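Local coordinates for extracellular solute-binding protein, family 1 (Bifidobacterium longum subsp. infantis, PDB 6FTH) that probably binds human milk oligosaccharides outside the cell and delivers them to an ABC transporter for uptake, at residues 202-207 with 211-216; 270-275 with 481-486; 28-33 with 354-359; 50-55 with 358-363; 121-126 with 141-146. All blocks are in the same frame, centred on the assembly; numbering follows the deposited sequence.

Interaction 1: 202-207 with 211-216; sequences RKLDSY and YSPMLL
The guanidinium of Arg202 turns one face to the ring edge of Tyr211. Tyr211 CD2 sits over the centre of that face, 3.5 Å from Arg202 CZ, while the guanidinium lies near the plane of the ring. Both segments belong to the long loop between strands 197-199 and 235-238 of this solute-binding-protein fold. The contact brings together two parts of that loop with three residues between them. The two planes are 67° apart, so this is an edge-on contact and not a flat stack. Arg202 also makes a cation-pi contact with Phe276. Ser212 forms an ST turn at the start of the 3-10 segment 213-216: its OG accepts from Met214 N at 3.0 Å. The side chain of Arg202 runs extended from CG to NE, which carries the guanidinium out to the tyrosine. Leu204 CD2 packs on Pro213 CG at 4.0 Å. Helix 457-484 adds to this apolar patch, with Thr478 and Ala479 against Leu204. Tyr211 rests on Phe296 of strand 292-297 and on Trp298. The carbonyl of Arg202 faces the proline ring, with O 3.6 Å from Pro213 CD. This buried oxygen has no hydrogen-bonding partner in the model. A water joins the two backbones: it accepts from Arg202 N at 2.9 Å and donates to Tyr211 O at 2.6 Å.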
# COMPACT_ATOMS: atom_id res chain seq x y z
N ARG A 202 -1.99 10.13 12.44
CA ARG A 202 -2.39 8.83 12.95
C ARG A 202 -1.49 8.40 14.10
O ARG A 202 -0.31 8.75 14.17
CB ARG A 202 -2.21 7.77 11.86
CG ARG A 202 -3.29 7.77 10.79
CD ARG A 202 -3.09 6.62 9.80
NE ARG A 202 -4.37 6.21 9.20
CZ ARG A 202 -4.57 5.10 8.50
NH1 ARG A 202 -3.56 4.27 8.26
NH2 ARG A 202 -5.78 4.83 8.04
N LYS A 203 -2.06 7.58 14.99
CA LYS A 203 -1.26 6.95 16.02
C LYS A 203 -0.30 5.96 15.38
O LYS A 203 -0.42 5.61 14.21
CB LYS A 203 -2.17 6.23 17.03
CG LYS A 203 -2.86 4.98 16.49
CD LYS A 203 -3.68 4.27 17.59
CE LYS A 203 -2.83 3.59 18.64
NZ LYS A 203 -2.07 2.43 18.08
N LEU A 204 0.64 5.47 16.18
CA LEU A 204 1.61 4.51 15.70
C LEU A 204 1.08 3.08 15.80
O LEU A 204 0.05 2.80 16.44
CB LEU A 204 2.93 4.67 16.47
CG LEU A 204 3.52 6.06 16.51
CD1 LEU A 204 4.83 6.06 17.25
CD2 LEU A 204 3.73 6.64 15.11
N ASP A 205 1.78 2.17 15.13
CA ASP A 205 1.50 0.74 15.11
C ASP A 205 2.85 0.04 15.24
O ASP A 205 3.86 0.69 15.53
CB ASP A 205 0.71 0.36 13.85
CG ASP A 205 -0.16 -0.90 14.02
OD1 ASP A 205 0.27 -1.87 14.68
OD2 ASP A 205 -1.28 -0.93 13.46
N SER A 206 2.87 -1.27 15.02
CA SER A 206 4.11 -2.03 15.14
C SER A 206 4.98 -1.94 13.89
O SER A 206 6.07 -2.51 13.86
CB SER A 206 3.79 -3.49 15.44
OG SER A 206 2.98 -4.02 14.41
N TYR A 207 4.49 -1.25 12.88
CA TYR A 207 5.21 -0.93 11.65
C TYR A 207 4.74 0.46 11.25
O TYR A 207 3.72 0.94 11.75
CB TYR A 207 4.84 -1.92 10.54
CG TYR A 207 3.37 -1.92 10.16
CD1 TYR A 207 2.41 -2.49 11.00
CD2 TYR A 207 2.93 -1.33 8.99
CE1 TYR A 207 1.08 -2.48 10.66
CE2 TYR A 207 1.60 -1.31 8.64
CZ TYR A 207 0.68 -1.88 9.47
OH TYR A 207 -0.64 -1.85 9.12
N TYR A 211 -0.05 6.38 5.53
CA TYR A 211 -0.35 7.72 6.03
C TYR A 211 0.34 7.99 7.37
O TYR A 211 -0.08 8.85 8.13
CB TYR A 211 -1.86 7.99 6.10
CG TYR A 211 -2.65 7.26 5.01
CD1 TYR A 211 -2.27 7.31 3.68
CD2 TYR A 211 -3.76 6.46 5.33
CE1 TYR A 211 -2.95 6.60 2.70
CE2 TYR A 211 -4.45 5.76 4.36
CZ TYR A 211 -4.04 5.82 3.05
OH TYR A 211 -4.69 5.12 2.07
N SER A 212 1.45 7.30 7.61
CA SER A 212 2.19 7.47 8.85
C SER A 212 2.68 8.91 9.00
O SER A 212 3.13 9.52 8.02
CB SER A 212 3.43 6.58 8.80
OG SER A 212 4.26 6.80 9.92
N PRO A 213 2.69 9.47 10.22
CA PRO A 213 3.37 10.75 10.45
C PRO A 213 4.82 10.71 10.00
O PRO A 213 5.40 11.76 9.69
CB PRO A 213 3.27 10.98 11.97
CG PRO A 213 2.92 9.61 12.56
CD PRO A 213 2.14 8.90 11.47
N MET A 214 5.42 9.52 9.95
CA MET A 214 6.83 9.45 9.55
C MET A 214 7.02 9.65 8.07
O MET A 214 8.15 9.58 7.58
CB MET A 214 7.48 8.16 10.03
CG MET A 214 7.52 8.04 11.54
SD MET A 214 8.18 9.54 12.25
CE MET A 214 7.86 9.33 14.01
N LEU A 215 5.97 9.93 7.33
CA LEU A 215 6.16 10.44 5.98
C LEU A 215 6.98 11.73 5.97
O LEU A 215 7.53 12.08 4.92
CB LEU A 215 4.81 10.64 5.31
CG LEU A 215 4.09 9.37 4.89
CD1 LEU A 215 2.64 9.69 4.59
CD2 LEU A 215 4.76 8.73 3.66
N LEU A 216 7.10 12.43 7.10
CA LEU A 216 8.00 13.59 7.16
C LEU A 216 9.47 13.21 7.04
O LEU A 216 10.31 14.10 6.85
CB LEU A 216 7.76 14.43 8.43
CG LEU A 216 6.49 15.29 8.41
CD1 LEU A 216 6.54 16.23 9.61
CD2 LEU A 216 6.33 16.09 7.14
O HOH W 1 -0.72 10.66 9.93

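Interaction 2: 270-275 with 481-486; sequences DWATKT and WMSKGG
A Met-aromatic contact and an indole hydrogen bond join the loop before helix 276-284 to the C-terminal end of helix 457-484. The Met482 and Trp271 side chains cross at about a right angle, with the methyl over one face of the ring. This methyl does most of the touching. Met482 CE is 3.5 Å from Trp271 CH2 and 3.9 Å from the centroid of the six-membered ring. This is a CH-pi contact over the face. The sulfur stands more obliquely, with Met482 SD 4.6 Å from the same centroid. The bend at the last torsion of Met482, chi3 67°, folds CE back over the indole. Ala272 CB covers the opposite face, so the ring is held between a methionine and its own chain neighbour. The pyrrole N-H of Trp271 is used as well: NE1 donates to Ser483 OG at 3.0 Å. That bond is bent, 138° at the hydrogen, and the oxygen lies 28° out of the ring plane. Ser483 OG also makes a weak bond to Ala479 O, one turn back in its own helix. The helix ends at Lys484, and Gly485 leaves it with positive phi. Helix 249-263 packs on both residues: Ile262 touches Trp271, Ile255 and Tyr258 touch Met482, and His259 ND1 bonds to Met482 O.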
# COMPACT_ATOMS: atom_id res chain seq x y z
N ASP A 270 -4.06 14.06 22.16
CA ASP A 270 -4.32 12.63 22.29
C ASP A 270 -4.12 11.87 20.98
O ASP A 270 -4.69 10.79 20.79
CB ASP A 270 -5.72 12.39 22.86
CG ASP A 270 -6.83 12.91 21.97
OD1 ASP A 270 -6.55 13.74 21.10
OD2 ASP A 270 -7.99 12.48 22.18
N TRP A 271 -3.30 12.42 20.07
CA TRP A 271 -3.09 11.77 18.77
C TRP A 271 -2.65 10.32 18.93
O TRP A 271 -2.99 9.47 18.11
CB TRP A 271 -2.02 12.53 17.98
CG TRP A 271 -0.68 12.32 18.58
CD1 TRP A 271 -0.16 12.99 19.64
CD2 TRP A 271 0.29 11.33 18.20
NE1 TRP A 271 1.07 12.46 19.97
CE2 TRP A 271 1.37 11.45 19.10
CE3 TRP A 271 0.33 10.35 17.21
CZ2 TRP A 271 2.49 10.62 19.02
CZ3 TRP A 271 1.46 9.53 17.14
CH2 TRP A 271 2.51 9.67 18.03
N ALA A 272 -1.89 10.01 19.99
CA ALA A 272 -1.27 8.70 20.12
C ALA A 272 -2.25 7.60 20.50
O ALA A 272 -1.90 6.42 20.37
CB ALA A 272 -0.15 8.75 21.16
N THR A 273 -3.45 7.95 20.97
CA THR A 273 -4.43 6.96 21.39
C THR A 273 -5.68 6.95 20.53
O THR A 273 -6.51 6.04 20.70
CB THR A 273 -4.81 7.15 22.87
OG1 THR A 273 -5.22 8.50 23.12
CG2 THR A 273 -3.64 6.79 23.77
N LYS A 274 -5.83 7.89 19.61
CA LYS A 274 -7.01 7.96 18.76
C LYS A 274 -6.98 6.79 17.77
O LYS A 274 -5.94 6.49 17.19
CB LYS A 274 -6.99 9.27 17.97
CG LYS A 274 -7.21 10.52 18.80
CD LYS A 274 -8.68 10.99 18.73
CE LYS A 274 -9.00 11.67 17.40
NZ LYS A 274 -8.30 13.00 17.26
N THR A 275 -8.13 6.15 17.55
CA THR A 275 -8.19 5.11 16.53
C THR A 275 -8.00 5.73 15.15
O THR A 275 -8.28 6.91 14.93
CB THR A 275 -9.55 4.40 16.56
OG1 THR A 275 -10.56 5.30 16.09
CG2 THR A 275 -9.90 3.94 17.98
N TRP A 481 8.25 10.33 23.08
CA TRP A 481 9.07 11.48 22.77
C TRP A 481 8.29 12.53 21.97
O TRP A 481 8.52 13.73 22.13
CB TRP A 481 10.27 11.05 21.95
CG TRP A 481 11.30 10.28 22.70
CD1 TRP A 481 11.56 10.32 24.05
CD2 TRP A 481 12.23 9.34 22.14
NE1 TRP A 481 12.61 9.47 24.35
CE2 TRP A 481 13.03 8.86 23.19
CE3 TRP A 481 12.46 8.88 20.84
CZ2 TRP A 481 14.05 7.93 22.99
CZ3 TRP A 481 13.49 7.94 20.64
CH2 TRP A 481 14.26 7.48 21.71
N MET A 482 7.39 12.09 21.09
CA MET A 482 6.57 13.04 20.35
C MET A 482 5.63 13.80 21.28
O MET A 482 5.46 15.02 21.15
CB MET A 482 5.79 12.29 19.26
CG MET A 482 6.65 11.90 18.04
SD MET A 482 5.80 10.80 16.90
CE MET A 482 4.49 11.90 16.28
N SER A 483 5.01 13.09 22.22
CA SER A 483 4.02 13.70 23.10
C SER A 483 4.66 14.47 24.23
O SER A 483 4.23 15.59 24.55
CB SER A 483 3.11 12.62 23.67
OG SER A 483 2.28 12.07 22.66
N LYS A 484 5.69 13.90 24.87
CA LYS A 484 6.18 14.43 26.14
C LYS A 484 7.61 14.96 26.10
O LYS A 484 8.07 15.51 27.11
CB LYS A 484 6.05 13.37 27.24
CG LYS A 484 4.64 12.87 27.46
CD LYS A 484 4.64 11.57 28.26
CE LYS A 484 3.24 11.03 28.49
NZ LYS A 484 2.41 11.94 29.33
N GLY A 485 8.33 14.80 24.99
CA GLY A 485 9.72 15.20 24.95
C GLY A 485 10.64 14.12 25.52
O GLY A 485 10.23 13.00 25.81
N GLY A 486 11.91 14.50 25.66
CA GLY A 486 12.90 13.66 26.31
C GLY A 486 13.90 13.01 25.37
O GLY A 486 14.82 12.33 25.86

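Interaction 3: 28-33 with 354-359; sequences PIVSVL and LKLANL
The contact is purely apolar. Leu356 of helix 350-360 points its side chain at strand 29-36 and meets two valines with a single methyl. Leu356 CD2 lies 3.9 Å from Val32 CG2, and the two side chains reach toward each other tip to tip. The same methyl is 4.4 Å from Val30 CG1, a looser approach. In Leu356 the CG is anti to the backbone N, chi1 175°, which directs the branch toward the sheet. Val30 and Val32 are two residues apart, so both point to the same side of the strand. This is helix-on-sheet packing in an alpha/beta lobe of the periplasmic-binding-protein type. Strand 29-36 lies inside the sheet, between the parallel strands 59-66 and 86-88. Val86 touches both valines, Leu88 and Ile60 touch Val32, and Leu52 and Cys56 of helix 47-56 pack on Leu356. Backbone hydrogen bonds fix the strand in the sheet: Val30 pairs with Lys59 and Glu61, and Val32 pairs with Glu61. The helix keeps its own regular bonds, such as Asn358 N to Leu354 O at 2.9 Å.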
# COMPACT_ATOMS: atom_id res chain seq x y z
N PRO A 28 -13.04 -31.72 -15.47
CA PRO A 28 -12.13 -31.69 -14.32
C PRO A 28 -12.62 -30.72 -13.27
O PRO A 28 -13.12 -29.64 -13.58
CB PRO A 28 -10.80 -31.24 -14.93
CG PRO A 28 -11.17 -30.54 -16.20
CD PRO A 28 -12.39 -31.23 -16.70
N ILE A 29 -12.47 -31.12 -12.00
CA ILE A 29 -12.85 -30.29 -10.87
C ILE A 29 -11.62 -29.57 -10.35
O ILE A 29 -10.53 -30.15 -10.25
CB ILE A 29 -13.53 -31.11 -9.76
CG1 ILE A 29 -14.79 -31.79 -10.29
CG2 ILE A 29 -13.92 -30.20 -8.60
CD1 ILE A 29 -15.42 -32.75 -9.29
N VAL A 30 -11.79 -28.29 -10.06
CA VAL A 30 -10.74 -27.44 -9.51
C VAL A 30 -11.36 -26.73 -8.32
O VAL A 30 -12.33 -25.99 -8.49
CB VAL A 30 -10.24 -26.41 -10.54
CG1 VAL A 30 -9.16 -25.51 -9.92
CG2 VAL A 30 -9.72 -27.10 -11.79
N SER A 31 -10.82 -26.95 -7.13
CA SER A 31 -11.24 -26.18 -5.97
C SER A 31 -10.47 -24.87 -5.94
O SER A 31 -9.27 -24.84 -6.21
CB SER A 31 -11.00 -26.95 -4.67
OG SER A 31 -9.66 -27.43 -4.57
N VAL A 32 -11.18 -23.78 -5.66
CA VAL A 32 -10.61 -22.44 -5.69
C VAL A 32 -10.97 -21.71 -4.40
O VAL A 32 -12.13 -21.34 -4.20
CB VAL A 32 -11.07 -21.64 -6.91
CG1 VAL A 32 -10.36 -20.30 -6.94
CG2 VAL A 32 -10.81 -22.40 -8.19
N LEU A 33 -9.97 -21.49 -3.55
CA LEU A 33 -10.16 -20.62 -2.39
C LEU A 33 -9.95 -19.18 -2.83
O LEU A 33 -8.94 -18.86 -3.47
CB LEU A 33 -9.16 -20.98 -1.29
CG LEU A 33 -9.07 -19.98 -0.13
CD1 LEU A 33 -10.34 -19.97 0.68
CD2 LEU A 33 -7.85 -20.31 0.75
N LEU A 354 -4.10 -24.30 -14.60
CA LEU A 354 -3.27 -23.38 -15.37
C LEU A 354 -4.07 -22.69 -16.46
O LEU A 354 -3.83 -21.51 -16.76
CB LEU A 354 -2.08 -24.14 -15.93
CG LEU A 354 -1.07 -24.64 -14.88
CD1 LEU A 354 -0.06 -25.63 -15.49
CD2 LEU A 354 -0.32 -23.45 -14.21
N LYS A 355 -5.03 -23.39 -17.06
CA LYS A 355 -5.93 -22.74 -18.01
C LYS A 355 -6.76 -21.67 -17.31
O LYS A 355 -6.98 -20.58 -17.85
CB LYS A 355 -6.83 -23.77 -18.68
CG LYS A 355 -7.91 -23.11 -19.51
CD LYS A 355 -8.39 -23.97 -20.68
CE LYS A 355 -9.03 -25.22 -20.23
NZ LYS A 355 -9.90 -25.79 -21.33
N LEU A 356 -7.21 -21.97 -16.09
CA LEU A 356 -7.93 -20.97 -15.29
C LEU A 356 -7.07 -19.73 -15.01
O LEU A 356 -7.56 -18.59 -15.13
CB LEU A 356 -8.40 -21.61 -13.98
CG LEU A 356 -9.07 -20.70 -12.96
CD1 LEU A 356 -10.37 -20.14 -13.53
CD2 LEU A 356 -9.35 -21.46 -11.66
N ALA A 357 -5.81 -19.93 -14.63
CA ALA A 357 -4.91 -18.79 -14.47
C ALA A 357 -4.80 -17.99 -15.76
O ALA A 357 -4.89 -16.76 -15.76
CB ALA A 357 -3.52 -19.28 -14.07
N ASN A 358 -4.58 -18.68 -16.87
CA ASN A 358 -4.41 -17.98 -18.12
C ASN A 358 -5.63 -17.13 -18.42
O ASN A 358 -5.50 -15.99 -18.89
CB ASN A 358 -4.15 -18.97 -19.25
CG ASN A 358 -3.75 -18.28 -20.51
OD1 ASN A 358 -2.83 -17.46 -20.51
ND2 ASN A 358 -4.49 -18.52 -21.60
N LEU A 359 -6.83 -17.66 -18.15
CA LEU A 359 -8.05 -16.93 -18.45
C LEU A 359 -8.26 -15.75 -17.49
O LEU A 359 -8.67 -14.66 -17.91
CB LEU A 359 -9.25 -17.87 -18.43
CG LEU A 359 -9.26 -18.92 -19.55
CD1 LEU A 359 -10.41 -19.88 -19.35
CD2 LEU A 359 -9.37 -18.23 -20.92

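Interaction 4: 50-55 with 358-363; sequences KDLEAD and NLLYSE
Leu359 is the first residue of 358-363 to touch helix 47-56. Its CB receives Leu52 CD1 at 3.6 Å, and the two leucine side chains meet at a slant. Leu359 also reaches Asp55: Leu359 CD1 is 3.8 Å from Asp55 O and 4.0 Å from Asp55 CB. The carboxylate of Asp55 has its polar partner outside this pair: OD2 bonds to the hydroxyl of Tyr365. Leu360 follows and takes the other branch of Leu52. Its CD2 is 3.6 Å from Leu52 CD2, and these side chains cross at about a right angle. Leu52 therefore spreads its two methyls over successive residues. With chi1 at 175°, its CG stands opposite the backbone N, and both branches swing toward helix 350-360. That helix stops after Leu360. Ser362 then folds back on it: OG donates to Leu359 O at 2.7 Å, in the carbonyl plane and on a lone pair. Ser362 N gives the same oxygen a second bond of 3.0 Å. Ser362 is also the N-cap of helix 363-371, whose Tyr365 touches Leu52. Helices 47-56 and 350-360 thus pack together through leucines in an alpha/beta lobe of the solute-binding-protein fold.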
# COMPACT_ATOMS: atom_id res chain seq x y z
N LYS A 50 -19.37 -17.20 -13.86
CA LYS A 50 -20.04 -18.27 -14.58
C LYS A 50 -19.46 -18.43 -15.98
O LYS A 50 -19.19 -19.56 -16.42
CB LYS A 50 -21.55 -17.97 -14.64
CG LYS A 50 -22.27 -18.16 -13.32
CD LYS A 50 -23.78 -18.31 -13.54
CE LYS A 50 -24.52 -18.59 -12.23
NZ LYS A 50 -23.88 -19.63 -11.37
N ASP A 51 -19.23 -17.31 -16.66
CA ASP A 51 -18.56 -17.33 -17.96
C ASP A 51 -17.19 -17.98 -17.85
O ASP A 51 -16.80 -18.78 -18.70
CB ASP A 51 -18.40 -15.91 -18.50
CG ASP A 51 -19.71 -15.24 -18.87
OD1 ASP A 51 -20.76 -15.92 -18.85
OD2 ASP A 51 -19.69 -14.02 -19.17
N LEU A 52 -16.43 -17.62 -16.81
CA LEU A 52 -15.07 -18.13 -16.69
C LEU A 52 -15.07 -19.64 -16.57
O LEU A 52 -14.27 -20.34 -17.20
CB LEU A 52 -14.40 -17.51 -15.47
CG LEU A 52 -13.00 -17.98 -15.08
CD1 LEU A 52 -12.02 -17.63 -16.16
CD2 LEU A 52 -12.59 -17.35 -13.74
N GLU A 53 -15.98 -20.17 -15.73
CA GLU A 53 -16.09 -21.60 -15.53
C GLU A 53 -16.41 -22.31 -16.84
O GLU A 53 -15.80 -23.33 -17.17
CB GLU A 53 -17.17 -21.89 -14.49
CG GLU A 53 -17.29 -23.35 -14.17
CD GLU A 53 -18.21 -23.60 -12.98
OE1 GLU A 53 -19.01 -22.71 -12.64
OE2 GLU A 53 -18.12 -24.69 -12.39
N ALA A 54 -17.36 -21.77 -17.61
CA ALA A 54 -17.67 -22.36 -18.91
C ALA A 54 -16.45 -22.33 -19.82
O ALA A 54 -16.12 -23.34 -20.47
CB ALA A 54 -18.81 -21.57 -19.55
N ASP A 55 -15.77 -21.19 -19.88
CA ASP A 55 -14.62 -21.05 -20.76
C ASP A 55 -13.48 -21.95 -20.35
O ASP A 55 -12.65 -22.33 -21.18
CB ASP A 55 -14.13 -19.60 -20.77
CG ASP A 55 -15.03 -18.69 -21.57
OD1 ASP A 55 -16.06 -19.17 -22.12
OD2 ASP A 55 -14.69 -17.49 -21.66
N ASN A 358 -4.58 -18.68 -16.87
CA ASN A 358 -4.41 -17.98 -18.12
C ASN A 358 -5.63 -17.13 -18.42
O ASN A 358 -5.50 -15.99 -18.89
CB ASN A 358 -4.15 -18.97 -19.25
CG ASN A 358 -3.75 -18.28 -20.51
OD1 ASN A 358 -2.83 -17.46 -20.51
ND2 ASN A 358 -4.49 -18.52 -21.60
N LEU A 359 -6.83 -17.66 -18.15
CA LEU A 359 -8.05 -16.93 -18.45
C LEU A 359 -8.26 -15.75 -17.49
O LEU A 359 -8.67 -14.66 -17.91
CB LEU A 359 -9.25 -17.87 -18.43
CG LEU A 359 -9.26 -18.92 -19.55
CD1 LEU A 359 -10.41 -19.88 -19.35
CD2 LEU A 359 -9.37 -18.23 -20.92
N LEU A 360 -7.96 -15.95 -16.19
CA LEU A 360 -8.04 -14.85 -15.23
C LEU A 360 -7.22 -13.66 -15.69
O LEU A 360 -7.65 -12.51 -15.52
CB LEU A 360 -7.56 -15.29 -13.84
CG LEU A 360 -8.55 -16.16 -13.06
CD1 LEU A 360 -7.83 -16.80 -11.88
CD2 LEU A 360 -9.76 -15.40 -12.58
N TYR A 361 -6.05 -13.92 -16.29
CA TYR A 361 -5.11 -12.89 -16.72
C TYR A 361 -5.36 -12.42 -18.15
O TYR A 361 -4.61 -11.57 -18.66
CB TYR A 361 -3.67 -13.38 -16.49
CG TYR A 361 -3.32 -13.28 -15.00
CD1 TYR A 361 -3.81 -14.20 -14.08
CD2 TYR A 361 -2.56 -12.23 -14.52
CE1 TYR A 361 -3.55 -14.08 -12.72
CE2 TYR A 361 -2.28 -12.11 -13.16
CZ TYR A 361 -2.78 -13.03 -12.28
OH TYR A 361 -2.53 -12.92 -10.92
N SER A 362 -6.41 -12.92 -18.80
CA SER A 362 -6.80 -12.34 -20.07
C SER A 362 -7.50 -11.01 -19.81
O SER A 362 -8.03 -10.76 -18.73
CB SER A 362 -7.78 -13.27 -20.81
OG SER A 362 -9.06 -13.28 -20.21
N GLU A 363 -7.54 -10.16 -20.84
CA GLU A 363 -8.20 -8.87 -20.69
C GLU A 363 -9.67 -9.04 -20.34
O GLU A 363 -10.18 -8.35 -19.44
CB GLU A 363 -8.01 -8.05 -21.97
CG GLU A 363 -8.59 -6.65 -21.93
CD GLU A 363 -8.31 -5.86 -23.19
OE1 GLU A 363 -7.19 -6.06 -23.73
OE2 GLU A 363 -9.18 -5.06 -23.63

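Interaction 5: 121-126 with 141-146; sequences KEKPDA and PSSRGK
Lys123 has its CG anti to the carbonyl carbon, chi1 -61°, and its chain stays extended as far as CE. This lays the aliphatic end alongside Ser143, whose OG is anti to the backbone N at chi1 160°. Lys123 CE is 3.7 Å from Ser143 OG, and Lys123 CD is 4.1 Å from Ser143 CB. The contact packs the junction of helices 114-122 and 124-130 against strand 140-143, which pairs antiparallel with strand 336-337. The lysine turns only at its last torsion, chi4 -72°. Its NZ makes salt bridges with Glu335 and Asp415, and Ser143 OG also bonds to Glu335 OE2, so lysine and serine share one carboxylate oxygen. The two acidic groups probably favour the charged form of the buried lysine. Within its own segment, Ser143 OG accepts a weak bond from Gly145 N. Phe336 of the neighbouring strand touches Lys123, Ala126 and Ser143, and Phe119 of helix 114-122 touches Ala126, Pro141 and Ser143. The other half of the contact is Ala126 on Pro141. Ala126 CB packs on Pro141 CG at 3.9 Å. The backbone comes nearer still, with Ala126 O 3.3 Å from Pro141 CG.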
# COMPACT_ATOMS: atom_id res chain seq x y z
N LYS A 121 6.02 -9.68 -19.75
CA LYS A 121 6.73 -8.96 -20.80
C LYS A 121 6.51 -7.46 -20.67
O LYS A 121 7.46 -6.67 -20.75
CB LYS A 121 6.26 -9.41 -22.18
CG LYS A 121 6.96 -8.66 -23.35
CD LYS A 121 6.48 -9.13 -24.72
CE LYS A 121 7.35 -8.57 -25.87
NZ LYS A 121 7.45 -7.09 -25.84
N GLU A 122 5.25 -7.05 -20.50
CA GLU A 122 4.92 -5.63 -20.42
C GLU A 122 5.28 -5.02 -19.08
O GLU A 122 5.58 -3.82 -19.01
CB GLU A 122 3.43 -5.43 -20.72
CG GLU A 122 3.00 -5.94 -22.12
CD GLU A 122 1.61 -5.47 -22.60
OE1 GLU A 122 1.12 -4.42 -22.12
OE2 GLU A 122 1.03 -6.15 -23.47
N LYS A 123 5.25 -5.81 -18.00
CA LYS A 123 5.51 -5.33 -16.64
C LYS A 123 6.52 -6.25 -15.95
O LYS A 123 6.17 -6.98 -15.01
CB LYS A 123 4.20 -5.25 -15.86
CG LYS A 123 3.23 -4.26 -16.53
CD LYS A 123 1.91 -4.12 -15.79
CE LYS A 123 1.03 -3.07 -16.47
NZ LYS A 123 1.55 -1.70 -16.23
N PRO A 124 7.79 -6.20 -16.36
CA PRO A 124 8.79 -7.14 -15.80
C PRO A 124 8.96 -7.08 -14.29
O PRO A 124 9.33 -8.09 -13.68
CB PRO A 124 10.08 -6.75 -16.53
CG PRO A 124 9.83 -5.38 -17.09
CD PRO A 124 8.37 -5.33 -17.39
N ASP A 125 8.70 -5.93 -13.66
CA ASP A 125 8.89 -5.82 -12.22
C ASP A 125 7.80 -6.57 -11.47
O ASP A 125 7.98 -6.86 -10.29
CB ASP A 125 8.89 -4.35 -11.78
CG ASP A 125 10.25 -3.68 -11.96
OD1 ASP A 125 11.17 -4.32 -12.52
OD2 ASP A 125 10.39 -2.52 -11.54
N ALA A 126 6.68 -6.85 -12.14
CA ALA A 126 5.66 -7.68 -11.51
C ALA A 126 6.17 -9.11 -11.36
O ALA A 126 5.98 -9.73 -10.31
CB ALA A 126 4.36 -7.65 -12.32
N PRO A 141 1.54 -12.30 -9.25
CA PRO A 141 1.09 -10.97 -8.83
C PRO A 141 -0.13 -10.52 -9.63
O PRO A 141 -0.55 -11.16 -10.59
CB PRO A 141 2.30 -10.10 -9.19
CG PRO A 141 2.83 -10.75 -10.43
CD PRO A 141 2.59 -12.22 -10.29
N SER A 142 -0.67 -9.37 -9.22
CA SER A 142 -1.68 -8.66 -10.01
C SER A 142 -1.20 -7.24 -10.29
O SER A 142 -0.30 -6.73 -9.61
CB SER A 142 -3.00 -8.55 -9.25
OG SER A 142 -2.80 -7.91 -7.98
N SER A 143 -1.82 -6.60 -11.30
CA SER A 143 -1.63 -5.18 -11.57
C SER A 143 -2.98 -4.54 -11.85
O SER A 143 -3.67 -4.94 -12.79
CB SER A 143 -0.72 -4.95 -12.78
OG SER A 143 -0.91 -3.65 -13.32
N ARG A 144 -3.33 -3.51 -11.08
CA ARG A 144 -4.52 -2.72 -11.37
C ARG A 144 -4.25 -1.56 -12.31
O ARG A 144 -5.13 -0.72 -12.53
CB ARG A 144 -5.24 -2.24 -10.09
CG ARG A 144 -4.38 -1.54 -9.06
CD ARG A 144 -5.25 -0.94 -7.94
NE ARG A 144 -4.45 -0.59 -6.78
CZ ARG A 144 -4.94 -0.14 -5.64
NH1 ARG A 144 -6.24 0.07 -5.51
NH2 ARG A 144 -4.12 0.10 -4.62
N GLY A 145 -3.05 -1.50 -12.88
CA GLY A 145 -2.83 -0.67 -14.05
C GLY A 145 -2.15 0.65 -13.75
O GLY A 145 -1.93 1.04 -12.61
N LYS A 146 -1.87 1.35 -14.84
CA LYS A 146 -0.97 2.50 -14.80
C LYS A 146 -1.52 3.69 -14.02
O LYS A 146 -0.74 4.56 -13.62
CB LYS A 146 -0.57 2.90 -16.21
CG LYS A 146 -1.73 3.39 -17.08
CD LYS A 146 -1.28 3.69 -18.52
CE LYS A 146 -2.38 4.27 -19.39
NZ LYS A 146 -3.46 3.34 -19.74

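From the N terminus, strand 29-36 and then helix 47-56 open the two longest loops. Interactions 3 and 4 close them by tying both elements to helix 350-360, and share Asn358 and Leu359. Within these spans interaction 5 closes a short loop, and interaction 1 an even shorter one later on. Interaction 2 ties the loop before helix 276-284 to helix 457-484. It opens inside the spans but closes near the C terminus, so it crosses interactions 3 and 4. Interactions 3, 4 and 5 lie on one side of the chain's centre. A probable hydrogen bond between Tyr361 OH and Pro141 O, 2.7 Å apart, links 4 to 5. Interactions 1 and 2 touch on the opposite side.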